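Local coordinates for protein polysaccharide deacetylase (Bacillus anthracis, PDB 2J13) that probably removes acetyl groups from cell-wall peptidoglycan, as a zinc-binding family 4 carbohydrate esterase, at residues P118-V123 with R152-V157. Sequence-based numbering, arbitrary orientation.
Sequences PDFTAV and RPPRGV. With CAC (cacodylate ion), chain H.
Pro-154 lays its CD over one face of the Phe-120 ring, 3.6 Å from the centroid and 25° off the normal, a CH-pi contact offset toward the CE1 and CZ rim. Pro-153 CA comes in obliquely, and its CB lies against CD2. Leu-128 and Leu-132 of helix 125-143 also touch Phe-120. Buried Val-157 completes this tight part: CG1, anti to the backbone N, comes 3.4 Å from Thr-121 OG1, while CG2 lies 3.8 Å from Asp-119 OD1. Beside the ring a water is held by three bonds: it accepts from Phe-120 N and donates to the carbonyl oxygens of Pro-154 and Val-157, tying together backbone polar groups that do not meet directly.

The outer side, at exposed Arg-155, is looser and polar. Extended from CG to NE, Arg-155 swings NH1 to within 3.0 Å of Asp-119 OD1 in a salt bridge with an N-H...O angle of 154°. The two flat groups stand 71° apart, and NH1 comes in from above the carboxylate plane, giving a single-pronged grip; NH1 also bonds to His-117 O.

Both loops border the zinc site of this NodB-homology domain. His-113 and His-117 bind zinc, Arg-152 O accepts from His-113 ND1, and the Pro-154 side chain is about 5 Å from a zinc ion. Residues 152-156 match the RPPxG motif of family 4 esterases. Arg-155 N donates to O2 of a cacodylate, probably from the crystallisation liquor, at 2.8 Å, consistent with this N-H serving as part of the oxyanion hole, as in relatives.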
loop_
_atom_site.group_PDB
_atom_site.type_symbol
_atom_site.label_atom_id
_atom_site.label_comp_id
_atom_site.label_asym_id
_atom_site.label_seq_id
_atom_site.Cartn_x
_atom_site.Cartn_y
_atom_site.Cartn_z
ATOM N N PRO A 118 -14.879 1.537 -1.736
ATOM C CA PRO A 118 -15.832 1.624 -0.622
ATOM C C PRO A 118 -15.154 1.344 0.682
ATOM O O PRO A 118 -14.099 0.707 0.734
ATOM C CB PRO A 118 -16.783 0.482 -0.920
ATOM C CG PRO A 118 -15.864 -0.580 -1.461
ATOM C CD PRO A 118 -14.955 0.216 -2.377
ATOM N N ASP A 119 -15.763 1.798 1.761
ATOM C CA ASP A 119 -15.381 1.301 3.078
ATOM C C ASP A 119 -15.737 -0.183 3.164
ATOM O O ASP A 119 -16.920 -0.575 2.958
ATOM C CB ASP A 119 -16.097 2.116 4.175
ATOM C CG ASP A 119 -15.373 3.449 4.515
ATOM O OD1 ASP A 119 -14.275 3.754 3.950
ATOM O OD2 ASP A 119 -15.920 4.202 5.392
ATOM N N PHE A 120 -14.739 -1.027 3.438
ATOM C CA PHE A 120 -14.914 -2.497 3.444
ATOM C C PHE A 120 -15.909 -2.971 4.499
ATOM O O PHE A 120 -16.538 -3.999 4.345
ATOM C CB PHE A 120 -13.606 -3.238 3.644
ATOM C CG PHE A 120 -12.683 -3.239 2.412
ATOM C CD1 PHE A 120 -13.069 -2.650 1.219
ATOM C CD2 PHE A 120 -11.488 -3.913 2.473
ATOM C CE1 PHE A 120 -12.228 -2.699 0.092
ATOM C CE2 PHE A 120 -10.639 -3.970 1.360
ATOM C CZ PHE A 120 -11.017 -3.346 0.184
ATOM N N THR A 121 -16.031 -2.205 5.569
ATOM C CA THR A 121 -16.950 -2.548 6.652
ATOM C C THR A 121 -18.420 -2.310 6.261
ATOM O O THR A 121 -19.336 -2.758 7.004
ATOM C CB THR A 121 -16.595 -1.712 7.908
ATOM O OG1 THR A 121 -16.629 -0.329 7.561
ATOM C CG2 THR A 121 -15.226 -2.069 8.465
ATOM N N ALA A 122 -18.662 -1.592 5.153
ATOM C CA ALA A 122 -19.999 -1.189 4.702
ATOM C C ALA A 122 -20.548 -2.074 3.592
ATOM O O ALA A 122 -21.639 -1.809 3.075
ATOM C CB ALA A 122 -19.984 0.253 4.207
ATOM N N VAL A 123 -19.810 -3.102 3.196
ATOM C CA VAL A 123 -20.270 -3.908 2.055
ATOM C C VAL A 123 -20.453 -5.326 2.484
ATOM O O VAL A 123 -19.847 -5.767 3.467
ATOM C CB VAL A 123 -19.260 -3.820 0.899
ATOM C CG1 VAL A 123 -19.081 -2.366 0.494
ATOM C CG2 VAL A 123 -17.923 -4.490 1.284
ATOM N N ARG A 152 -4.414 -2.823 0.653
ATOM C CA ARG A 152 -4.602 -1.740 1.639
ATOM C C ARG A 152 -6.069 -1.277 1.571
ATOM O O ARG A 152 -6.558 -0.850 0.519
ATOM C CB ARG A 152 -3.674 -0.575 1.350
ATOM C CG ARG A 152 -3.767 0.549 2.376
ATOM C CD ARG A 152 -2.688 1.534 2.220
ATOM N NE ARG A 152 -1.430 1.056 2.755
ATOM C CZ ARG A 152 -0.263 1.611 2.454
ATOM N NH1 ARG A 152 -0.203 2.556 1.527
ATOM N NH2 ARG A 152 0.823 1.147 3.002
ATOM N N PRO A 153 -6.801 -1.378 2.686
ATOM C CA PRO A 153 -8.197 -0.994 2.654
ATOM C C PRO A 153 -8.444 0.488 2.408
ATOM O O PRO A 153 -7.694 1.342 2.935
ATOM C CB PRO A 153 -8.703 -1.369 4.080
ATOM C CG PRO A 153 -7.733 -2.151 4.664
ATOM C CD PRO A 153 -6.414 -1.897 4.007
ATOM N N PRO A 154 -9.473 0.821 1.612
ATOM C CA PRO A 154 -9.864 2.213 1.444
ATOM C C PRO A 154 -10.005 2.938 2.765
ATOM O O PRO A 154 -10.641 2.424 3.696
ATOM C CB PRO A 154 -11.186 2.092 0.718
ATOM C CG PRO A 154 -10.990 0.908 -0.095
ATOM C CD PRO A 154 -10.331 -0.049 0.778
ATOM N N ARG A 155 -9.383 4.098 2.847
ATOM C CA ARG A 155 -9.384 4.947 4.056
ATOM C C ARG A 155 -8.826 4.311 5.328
ATOM O O ARG A 155 -8.937 4.896 6.434
ATOM C CB ARG A 155 -10.794 5.516 4.263
ATOM C CG ARG A 155 -11.347 6.275 3.117
ATOM C CD ARG A 155 -12.822 6.758 3.330
ATOM N NE ARG A 155 -13.312 7.157 2.016
ATOM C CZ ARG A 155 -13.778 6.336 1.063
ATOM N NH1 ARG A 155 -13.976 5.010 1.265
ATOM N NH2 ARG A 155 -14.087 6.859 -0.122
ATOM N N GLY A 156 -8.151 3.166 5.208
ATOM C CA GLY A 156 -7.637 2.436 6.347
ATOM C C GLY A 156 -8.742 1.921 7.267
ATOM O O GLY A 156 -8.498 1.632 8.442
ATOM N N VAL A 157 -9.953 1.789 6.720
ATOM C CA VAL A 157 -11.087 1.293 7.501
ATOM C C VAL A 157 -11.118 -0.230 7.472
ATOM O O VAL A 157 -11.030 -0.882 6.392
ATOM C CB VAL A 157 -12.401 1.917 7.053
ATOM C CG1 VAL A 157 -13.606 1.290 7.802
ATOM C CG2 VAL A 157 -12.363 3.460 7.228
HETATM AS AS CAC H . -6.231 6.307 1.810
HETATM O O1 CAC H . -4.943 6.388 0.702
HETATM O O2 CAC H . -7.520 5.394 1.124
HETATM C C1 CAC H . -5.589 5.366 3.389
HETATM C C2 CAC H . -6.918 8.084 2.301
HETATM O O HOH W 1 -12.114 -0.023 3.939
#